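Long-range contacts in protein STN1 (Saccharomyces cerevisiae, PDB 3KEY), which regulates telomere length and protects chromosome ends, inhibiting telomerase loading through its interaction with CDC13, and folds in this C-terminal part as two winged helix-turn-helix domains: residues 13-18 with 91-96; 110-115 with 178-183; 134-139 with 172-177. All coordinates share one frame; numbering follows the deposited sequence.

The three contacts run from the boundary between two winged helix-turn-helix domains to the far edge of the second. Contact 1 is partly buried and joins the first helices of the two domains, through leucines, a phenylalanine ring and a lysine that reaches the C-terminal end of helix 6-16. Contact 3, the most buried, is wholly apolar and packs helix 132-149 on strand 173-180. Contact 2 uses the later part of that same strand, where exposure is greater and hydrogen bonds and tyrosine rings take over. Contacts 2 and 3 are about 16 Å apart between centres and meet across neighbouring strands; F96 of contact 1 touches V138 of the helix in contact 3.

Contact 1 (13-18 with 91-96); sequences ILLGLQ and PLKNLF
L15 lays its isobutyl group over one face of the F96 ring, and this pair forms the close-packed half of the contact. CD2 of L15 sits above the middle of the ring in a CH-pi contact, modelled somewhat too close, while CD1 of L15 lies nearer the rim, 3.6 Å from CD2 of F96. A chi1 of -179° places CG of L15 opposite the backbone N and carries both methyls to the ring. L92 fills in beside them: its CD2 methyl lies 3.7 Å from CB of L14 and 3.7 Å from the backbone N of L15, packing against the helix backbone as well as its side chains. In this way helix 6-16 of the first winged helix-turn-helix domain is joined to helix 90-108, the first helix of the second, so the packing is a domain-domain interface. Helix 132-149 adds to the tight side, with V138, E141 and C142 touching F96 and R145 touching L15. Toward solvent the contact thins to one long side chain. K93 runs extended beyond CG along the last turn of helix 6-16, its CG 4.0 Å from CD1 of L15 and its CE 3.5 Å from O of L15. Its ammonium group meets O of L17, where the chain has just left the helix; the modelled NZ-to-O distance is too short to trust in detail. NZ also hydrogen-bonds to O of M19, and the positive charge is probably favoured by the carbonyls at this helix end. Beyond it, exposed Q18 folds back so that its NE2 donates to O of G16 at 3.1 Å.

Contact 2 (110-115 with 178-183); sequences QCYTGT and LEYAAA
Y180 and C111 are joined by a short hydrogen bond: the phenol OH donates to the backbone O of C111 at 2.6 Å, approaching at a tilt from the carbonyl plane. CG of Y180 lies anti to its own carbonyl carbon (chi1 -60°), and from there the ring extends alongside the 110-112 backbone as far as that oxygen. A second bond is made between main chains, N of L178 donating to O of Y112 at 2.8 Å and nearly straight (164°). CA of Y112 adds a CA-H...O contact to O of L178, 3.6 Å away. These backbone links open the antiparallel pairing of strands 113-117 and 173-180, respectively the edge and central strands of the sheet in the second winged helix-turn-helix domain. The edge strand is the next element after helix 90-108, reached through a short linker, and the C-terminal end of that helix is closed by a Schellman motif at Q110. Ring contacts make up the next group. Y180 turns its CD1-CE1 edge toward a face of Y112 in an offset edge-to-face pair, with the planes at 78° and CD1 of Y180 3.6 Å from CE2 of Y112. Over a face of the Y180 ring lies CG of Q110, 3.8 Å from CD1, a CH-pi contact displaced toward the rim. The amide of Q110 continues past to Y112, NE2 donating to the phenol OH at 3.1 Å. A leucine in place of Y180 would probably leave O of C111 without this donor and allow the Y112 ring and the Q110 side chain to shift. In van der Waals packing, the CD1 methyl of L178 lies against the same carbonyl, 3.7 Å from O of C111. L106 of helix 90-108 touches both L178 and C111, and M107 touches Y180.

Contact 3 (134-139 with 172-177); sequences GIVDVF and SGILLH
I174 inserts its side chain among three residues of helix 132-149 and makes most of this apolar contact. Its CD1 tip meets CG2 of I135 at 3.8 Å and, on the ring side, CD1 of F139 at 4.0 Å, while its CG2 branch packs against CG2 of V136 at 3.6 Å. This division of labour follows from an uncommon first torsion: CG1 of I174 stands between the backbone N and the carbonyl carbon (chi1 64°), sending one branch toward I135 and F139 and the other toward V136. Two residues further on, L176 takes the other part of the phenylalanine. Its CD1 methyl is 3.8 Å from CE2 of F139 and its CD2 methyl 3.9 Å from CD2 of F139, the two side chains crossing at about a right angle. I174 and L176 alternate with L175 and H177, as expected of a strand with one face on a helix; on the helix, I135 and F139 are a turn apart. The pair belongs to the second winged helix-turn-helix domain, where helix 132-149, third in its domain, packs on the central strand of the three-stranded antiparallel sheet. The axes of the two short segments come within 9.2 Å, with their directions 26° apart. In the next shell, the helical bond from N of F139 to O of I135 (3.0 Å) sets the one-turn spacing that lines both residues up toward I174. Flanking strands hold the central one by backbone bonds, I174 to V116 and L176 to G114 on one side, L175 to D160 on the other. I159 reaches both F139 and L176 from the 154-161 strand, and helix 90-108 supplies A99 against F139 and L106 against L176. Farther round helix 132-149, D137 forms a salt bridge with K7 of the first domain.

Contact 1 (13-18 with 91-96)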
loop_
_atom_site.group_PDB
_atom_site.type_symbol
_atom_site.label_atom_id
_atom_site.label_comp_id
_atom_site.label_asym_id
_atom_site.label_seq_id
_atom_site.Cartn_x
_atom_site.Cartn_y
_atom_site.Cartn_z
ATOM N N ILE A 13 6.842 3.121 -3.557
ATOM C CA ILE A 13 8.290 3.288 -3.614
ATOM C C ILE A 13 8.929 2.055 -2.969
ATOM O O ILE A 13 9.843 1.441 -3.529
ATOM C CB ILE A 13 8.724 4.565 -2.862
ATOM C CG1 ILE A 13 8.189 5.800 -3.601
ATOM C CG2 ILE A 13 10.240 4.601 -2.718
ATOM C CD1 ILE A 13 8.495 7.125 -2.925
ATOM N N LEU A 14 8.424 1.682 -1.798
ATOM C CA LEU A 14 8.942 0.521 -1.084
ATOM C C LEU A 14 8.801 -0.744 -1.924
ATOM O O LEU A 14 9.719 -1.561 -1.989
ATOM C CB LEU A 14 8.208 0.358 0.249
ATOM C CG LEU A 14 8.471 1.512 1.218
ATOM C CD1 LEU A 14 7.619 1.375 2.461
ATOM C CD2 LEU A 14 9.940 1.525 1.580
ATOM N N LEU A 15 7.659 -0.895 -2.584
ATOM C CA LEU A 15 7.418 -2.068 -3.416
ATOM C C LEU A 15 8.452 -2.184 -4.540
ATOM O O LEU A 15 8.908 -3.283 -4.855
ATOM C CB LEU A 15 6.010 -2.009 -4.013
ATOM C CG LEU A 15 5.602 -3.188 -4.906
ATOM C CD1 LEU A 15 5.543 -4.469 -4.082
ATOM C CD2 LEU A 15 4.246 -2.906 -5.540
ATOM N N GLY A 16 8.826 -1.047 -5.124
ATOM C CA GLY A 16 9.790 -1.040 -6.212
ATOM C C GLY A 16 11.256 -1.222 -5.848
ATOM O O GLY A 16 12.069 -1.526 -6.721
ATOM N N LEU A 17 11.610 -1.043 -4.579
ATOM C CA LEU A 17 13.004 -1.200 -4.164
ATOM C C LEU A 17 13.472 -2.632 -4.382
ATOM O O LEU A 17 12.787 -3.580 -4.005
ATOM C CB LEU A 17 13.173 -0.841 -2.684
ATOM C CG LEU A 17 12.890 0.600 -2.265
ATOM C CD1 LEU A 17 13.177 0.758 -0.773
ATOM C CD2 LEU A 17 13.754 1.549 -3.082
ATOM N N GLN A 18 14.645 -2.795 -4.979
ATOM C CA GLN A 18 15.164 -4.134 -5.224
ATOM C C GLN A 18 15.940 -4.661 -4.021
ATOM O O GLN A 18 17.159 -4.832 -4.077
ATOM C CB GLN A 18 16.043 -4.134 -6.476
ATOM C CG GLN A 18 15.280 -3.794 -7.748
ATOM C CD GLN A 18 14.100 -4.718 -7.970
ATOM O OE1 GLN A 18 14.263 -5.936 -8.070
ATOM N NE2 GLN A 18 12.901 -4.146 -8.046
ATOM N N PRO A 91 6.687 -8.488 3.580
ATOM C CA PRO A 91 5.231 -8.568 3.747
ATOM C C PRO A 91 4.521 -7.860 2.586
ATOM O O PRO A 91 3.549 -8.373 2.007
ATOM C CB PRO A 91 4.999 -7.844 5.069
ATOM C CG PRO A 91 6.249 -8.184 5.852
ATOM C CD PRO A 91 7.340 -8.012 4.815
ATOM N N LEU A 92 5.029 -6.672 2.263
ATOM C CA LEU A 92 4.477 -5.839 1.202
ATOM C C LEU A 92 4.556 -6.515 -0.160
ATOM O O LEU A 92 3.570 -6.574 -0.909
ATOM C CB LEU A 92 5.223 -4.500 1.150
ATOM C CG LEU A 92 4.765 -3.506 0.079
ATOM C CD1 LEU A 92 3.274 -3.239 0.235
ATOM C CD2 LEU A 92 5.561 -2.212 0.205
ATOM N N LYS A 93 5.739 -7.017 -0.485
ATOM C CA LYS A 93 5.940 -7.680 -1.759
ATOM C C LYS A 93 5.159 -8.989 -1.868
ATOM O O LYS A 93 4.684 -9.336 -2.952
ATOM C CB LYS A 93 7.432 -7.899 -1.986
ATOM C CG LYS A 93 8.177 -6.584 -2.002
ATOM C CD LYS A 93 9.653 -6.740 -2.275
ATOM C CE LYS A 93 10.275 -5.366 -2.426
ATOM N NZ LYS A 93 11.659 -5.458 -2.923
ATOM N N ASN A 94 5.020 -9.714 -0.756
ATOM C CA ASN A 94 4.250 -10.951 -0.777
ATOM C C ASN A 94 2.751 -10.639 -0.912
ATOM O O ASN A 94 2.007 -11.406 -1.524
ATOM C CB ASN A 94 4.480 -11.777 0.492
ATOM C CG ASN A 94 5.873 -12.372 0.556
ATOM O OD1 ASN A 94 6.474 -12.684 -0.470
ATOM N ND2 ASN A 94 6.388 -12.545 1.766
ATOM N N LEU A 95 2.309 -9.529 -0.325
ATOM C CA LEU A 95 0.900 -9.136 -0.405
ATOM C C LEU A 95 0.554 -8.776 -1.844
ATOM O O LEU A 95 -0.519 -9.117 -2.339
ATOM C CB LEU A 95 0.614 -7.938 0.509
ATOM C CG LEU A 95 0.476 -8.285 1.991
ATOM C CD1 LEU A 95 0.504 -7.027 2.860
ATOM C CD2 LEU A 95 -0.820 -9.059 2.184
ATOM N N PHE A 96 1.478 -8.094 -2.517
ATOM C CA PHE A 96 1.266 -7.714 -3.903
ATOM C C PHE A 96 1.231 -8.942 -4.804
ATOM O O PHE A 96 0.420 -9.010 -5.724
ATOM C CB PHE A 96 2.353 -6.742 -4.363
ATOM C CG PHE A 96 1.893 -5.320 -4.415
ATOM C CD1 PHE A 96 1.285 -4.818 -5.562
ATOM C CD2 PHE A 96 2.020 -4.494 -3.302
ATOM C CE1 PHE A 96 0.805 -3.512 -5.608
ATOM C CE2 PHE A 96 1.542 -3.182 -3.328
ATOM C CZ PHE A 96 0.933 -2.688 -4.486
#

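Contact 2 (110-115 with 178-183)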
loop_
_atom_site.group_PDB
_atom_site.type_symbol
_atom_site.label_atom_id
_atom_site.label_comp_id
_atom_site.label_asym_id
_atom_site.label_seq_id
_atom_site.Cartn_x
_atom_site.Cartn_y
_atom_site.Cartn_z
ATOM N N GLN A 110 -13.523 -15.348 -15.436
ATOM C CA GLN A 110 -14.549 -14.357 -15.725
ATOM C C GLN A 110 -15.519 -14.205 -14.552
ATOM O O GLN A 110 -16.745 -14.200 -14.732
ATOM C CB GLN A 110 -15.315 -14.721 -17.005
ATOM C CG GLN A 110 -15.916 -13.496 -17.698
ATOM C CD GLN A 110 -16.486 -13.791 -19.086
ATOM O OE1 GLN A 110 -16.042 -14.712 -19.776
ATOM N NE2 GLN A 110 -17.458 -12.986 -19.504
ATOM N N CYS A 111 -14.959 -14.095 -13.350
ATOM C CA CYS A 111 -15.748 -13.898 -12.134
ATOM C C CYS A 111 -16.031 -12.399 -11.998
ATOM O O CYS A 111 -15.113 -11.579 -12.131
ATOM C CB CYS A 111 -14.965 -14.368 -10.898
ATOM S SG CYS A 111 -15.767 -13.940 -9.291
ATOM N N TYR A 112 -17.288 -12.043 -11.733
ATOM C CA TYR A 112 -17.673 -10.637 -11.587
ATOM C C TYR A 112 -17.627 -10.131 -10.144
ATOM O O TYR A 112 -17.465 -8.928 -9.900
ATOM C CB TYR A 112 -19.090 -10.408 -12.125
ATOM C CG TYR A 112 -19.259 -10.790 -13.568
ATOM C CD1 TYR A 112 -19.668 -12.074 -13.923
ATOM C CD2 TYR A 112 -18.975 -9.880 -14.586
ATOM C CE1 TYR A 112 -19.791 -12.446 -15.257
ATOM C CE2 TYR A 112 -19.095 -10.241 -15.930
ATOM C CZ TYR A 112 -19.503 -11.526 -16.253
ATOM O OH TYR A 112 -19.635 -11.895 -17.570
ATOM N N THR A 113 -17.783 -11.047 -9.195
ATOM C CA THR A 113 -17.788 -10.699 -7.774
ATOM C C THR A 113 -17.164 -11.828 -6.965
ATOM O O THR A 113 -17.609 -12.975 -7.040
ATOM C CB THR A 113 -19.236 -10.477 -7.262
ATOM O OG1 THR A 113 -19.885 -9.493 -8.072
ATOM C CG2 THR A 113 -19.227 -9.990 -5.817
ATOM N N GLY A 114 -16.131 -11.504 -6.197
ATOM C CA GLY A 114 -15.471 -12.512 -5.393
ATOM C C GLY A 114 -15.015 -11.963 -4.053
ATOM O O GLY A 114 -14.619 -10.800 -3.942
ATOM N N THR A 115 -15.073 -12.803 -3.029
ATOM C CA THR A 115 -14.654 -12.383 -1.707
ATOM C C THR A 115 -13.209 -12.738 -1.412
ATOM O O THR A 115 -12.708 -13.765 -1.851
ATOM C CB THR A 115 -15.517 -13.039 -0.607
ATOM O OG1 THR A 115 -16.810 -12.429 -0.588
ATOM C CG2 THR A 115 -14.846 -12.895 0.770
ATOM N N LEU A 178 -15.611 -6.971 -10.665
ATOM C CA LEU A 178 -14.886 -6.820 -11.920
ATOM C C LEU A 178 -15.867 -6.773 -13.090
ATOM O O LEU A 178 -16.815 -7.557 -13.154
ATOM C CB LEU A 178 -13.905 -7.990 -12.114
ATOM C CG LEU A 178 -12.919 -8.258 -10.971
ATOM C CD1 LEU A 178 -12.107 -9.538 -11.259
ATOM C CD2 LEU A 178 -11.999 -7.052 -10.798
ATOM N N GLU A 179 -15.650 -5.826 -13.995
ATOM C CA GLU A 179 -16.488 -5.704 -15.180
ATOM C C GLU A 179 -15.536 -5.929 -16.356
ATOM O O GLU A 179 -14.457 -5.333 -16.417
ATOM C CB GLU A 179 -17.127 -4.316 -15.264
ATOM C CG GLU A 179 -17.874 -4.078 -16.573
ATOM C CD GLU A 179 -18.578 -2.725 -16.628
ATOM O OE1 GLU A 179 -18.006 -1.726 -16.141
ATOM O OE2 GLU A 179 -19.699 -2.663 -17.174
ATOM N N TYR A 180 -15.936 -6.787 -17.283
ATOM C CA TYR A 180 -15.092 -7.118 -18.424
ATOM C C TYR A 180 -15.361 -6.354 -19.718
ATOM O O TYR A 180 -16.499 -5.984 -20.018
ATOM C CB TYR A 180 -15.158 -8.628 -18.666
ATOM C CG TYR A 180 -14.676 -9.412 -17.466
ATOM C CD1 TYR A 180 -15.574 -9.881 -16.497
ATOM C CD2 TYR A 180 -13.316 -9.616 -17.253
ATOM C CE1 TYR A 180 -15.117 -10.535 -15.340
ATOM C CE2 TYR A 180 -12.849 -10.262 -16.104
ATOM C CZ TYR A 180 -13.748 -10.717 -15.153
ATOM O OH TYR A 180 -13.271 -11.346 -14.020
ATOM N N ALA A 181 -14.294 -6.124 -20.479
ATOM C CA ALA A 181 -14.381 -5.399 -21.743
ATOM C C ALA A 181 -15.003 -6.250 -22.847
ATOM O O ALA A 181 -15.082 -7.476 -22.738
ATOM C CB ALA A 181 -12.991 -4.922 -22.171
ATOM N N ALA A 182 -15.436 -5.582 -23.909
ATOM C CA ALA A 182 -16.067 -6.238 -25.051
ATOM C C ALA A 182 -15.233 -7.360 -25.685
ATOM O O ALA A 182 -15.730 -8.468 -25.880
ATOM C CB ALA A 182 -16.420 -5.189 -26.113
ATOM N N ALA A 183 -13.973 -7.067 -26.008
ATOM C CA ALA A 183 -13.076 -8.046 -26.631
ATOM C C ALA A 183 -13.054 -9.397 -25.907
ATOM O O ALA A 183 -13.229 -10.444 -26.535
ATOM C CB ALA A 183 -11.656 -7.472 -26.717
#

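Contact 3 (134-139 with 172-177)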
loop_
_atom_site.group_PDB
_atom_site.type_symbol
_atom_site.label_atom_id
_atom_site.label_comp_id
_atom_site.label_asym_id
_atom_site.label_seq_id
_atom_site.Cartn_x
_atom_site.Cartn_y
_atom_site.Cartn_z
ATOM N N GLY A 134 -5.333 -2.210 4.733
ATOM C CA GLY A 134 -4.076 -2.476 4.058
ATOM C C GLY A 134 -4.309 -3.314 2.810
ATOM O O GLY A 134 -3.766 -3.018 1.750
ATOM N N ILE A 135 -5.122 -4.360 2.936
ATOM C CA ILE A 135 -5.425 -5.233 1.808
ATOM C C ILE A 135 -6.164 -4.464 0.717
ATOM O O ILE A 135 -5.938 -4.690 -0.470
ATOM C CB ILE A 135 -6.268 -6.447 2.248
ATOM C CG1 ILE A 135 -5.404 -7.392 3.074
ATOM C CG2 ILE A 135 -6.780 -7.199 1.040
ATOM C CD1 ILE A 135 -6.155 -8.574 3.631
ATOM N N VAL A 136 -7.047 -3.556 1.125
ATOM C CA VAL A 136 -7.774 -2.741 0.162
ATOM C C VAL A 136 -6.795 -1.914 -0.677
ATOM O O VAL A 136 -6.909 -1.864 -1.895
ATOM C CB VAL A 136 -8.765 -1.773 0.867
ATOM C CG1 VAL A 136 -9.274 -0.725 -0.120
ATOM C CG2 VAL A 136 -9.931 -2.562 1.451
ATOM N N ASP A 137 -5.822 -1.270 -0.041
ATOM C CA ASP A 137 -4.895 -0.461 -0.821
ATOM C C ASP A 137 -4.022 -1.302 -1.744
ATOM O O ASP A 137 -3.680 -0.865 -2.837
ATOM C CB ASP A 137 -4.046 0.439 0.088
ATOM C CG ASP A 137 -4.880 1.539 0.749
ATOM O OD1 ASP A 137 -5.942 1.889 0.184
ATOM O OD2 ASP A 137 -4.485 2.057 1.817
ATOM N N VAL A 138 -3.673 -2.515 -1.330
ATOM C CA VAL A 138 -2.861 -3.350 -2.205
ATOM C C VAL A 138 -3.678 -3.741 -3.447
ATOM O O VAL A 138 -3.196 -3.625 -4.579
ATOM C CB VAL A 138 -2.353 -4.623 -1.475
ATOM C CG1 VAL A 138 -1.657 -5.560 -2.470
ATOM C CG2 VAL A 138 -1.374 -4.218 -0.374
ATOM N N PHE A 139 -4.919 -4.174 -3.239
ATOM C CA PHE A 139 -5.765 -4.562 -4.365
ATOM C C PHE A 139 -6.100 -3.387 -5.286
ATOM O O PHE A 139 -6.141 -3.556 -6.505
ATOM C CB PHE A 139 -7.047 -5.263 -3.879
ATOM C CG PHE A 139 -6.866 -6.747 -3.638
ATOM C CD1 PHE A 139 -6.345 -7.215 -2.435
ATOM C CD2 PHE A 139 -7.156 -7.667 -4.647
ATOM C CE1 PHE A 139 -6.113 -8.581 -2.236
ATOM C CE2 PHE A 139 -6.930 -9.034 -4.464
ATOM C CZ PHE A 139 -6.406 -9.493 -3.255
ATOM N N SER A 172 -13.956 -8.441 7.981
ATOM C CA SER A 172 -13.723 -9.869 7.823
ATOM C C SER A 172 -13.179 -10.083 6.415
ATOM O O SER A 172 -12.640 -11.141 6.105
ATOM C CB SER A 172 -15.020 -10.672 8.024
ATOM O OG SER A 172 -15.893 -10.536 6.920
ATOM N N GLY A 173 -13.322 -9.065 5.568
ATOM C CA GLY A 173 -12.825 -9.174 4.209
ATOM C C GLY A 173 -13.314 -8.093 3.264
ATOM O O GLY A 173 -13.974 -7.141 3.680
ATOM N N ILE A 174 -12.972 -8.240 1.986
ATOM C CA ILE A 174 -13.376 -7.285 0.971
ATOM C C ILE A 174 -14.082 -8.033 -0.156
ATOM O O ILE A 174 -13.973 -9.259 -0.274
ATOM C CB ILE A 174 -12.154 -6.504 0.405
ATOM C CG1 ILE A 174 -11.191 -7.450 -0.310
ATOM C CG2 ILE A 174 -11.421 -5.797 1.546
ATOM C CD1 ILE A 174 -10.000 -6.732 -0.942
ATOM N N LEU A 175 -14.817 -7.291 -0.971
ATOM C CA LEU A 175 -15.549 -7.876 -2.076
ATOM C C LEU A 175 -15.075 -7.196 -3.354
ATOM O O LEU A 175 -15.218 -5.978 -3.517
ATOM C CB LEU A 175 -17.054 -7.661 -1.858
ATOM C CG LEU A 175 -18.058 -8.369 -2.771
ATOM C CD1 LEU A 175 -17.991 -9.871 -2.519
ATOM C CD2 LEU A 175 -19.478 -7.845 -2.504
ATOM N N LEU A 176 -14.486 -7.981 -4.249
ATOM C CA LEU A 176 -13.989 -7.454 -5.513
ATOM C C LEU A 176 -15.048 -7.533 -6.612
ATOM O O LEU A 176 -15.655 -8.582 -6.832
ATOM C CB LEU A 176 -12.746 -8.230 -5.958
ATOM C CG LEU A 176 -11.594 -8.355 -4.952
ATOM C CD1 LEU A 176 -10.562 -9.322 -5.511
ATOM C CD2 LEU A 176 -10.956 -6.985 -4.676
ATOM N N HIS A 177 -15.273 -6.417 -7.293
ATOM C CA HIS A 177 -16.227 -6.375 -8.401
ATOM C C HIS A 177 -15.423 -6.124 -9.660
ATOM O O HIS A 177 -14.635 -5.178 -9.718
ATOM C CB HIS A 177 -17.242 -5.237 -8.234
ATOM C CG HIS A 177 -18.169 -5.417 -7.076
ATOM N ND1 HIS A 177 -17.914 -4.889 -5.825
ATOM C CD2 HIS A 177 -19.338 -6.090 -6.970
ATOM C CE1 HIS A 177 -18.888 -5.231 -5.001
ATOM N NE2 HIS A 177 -19.765 -5.959 -5.670
#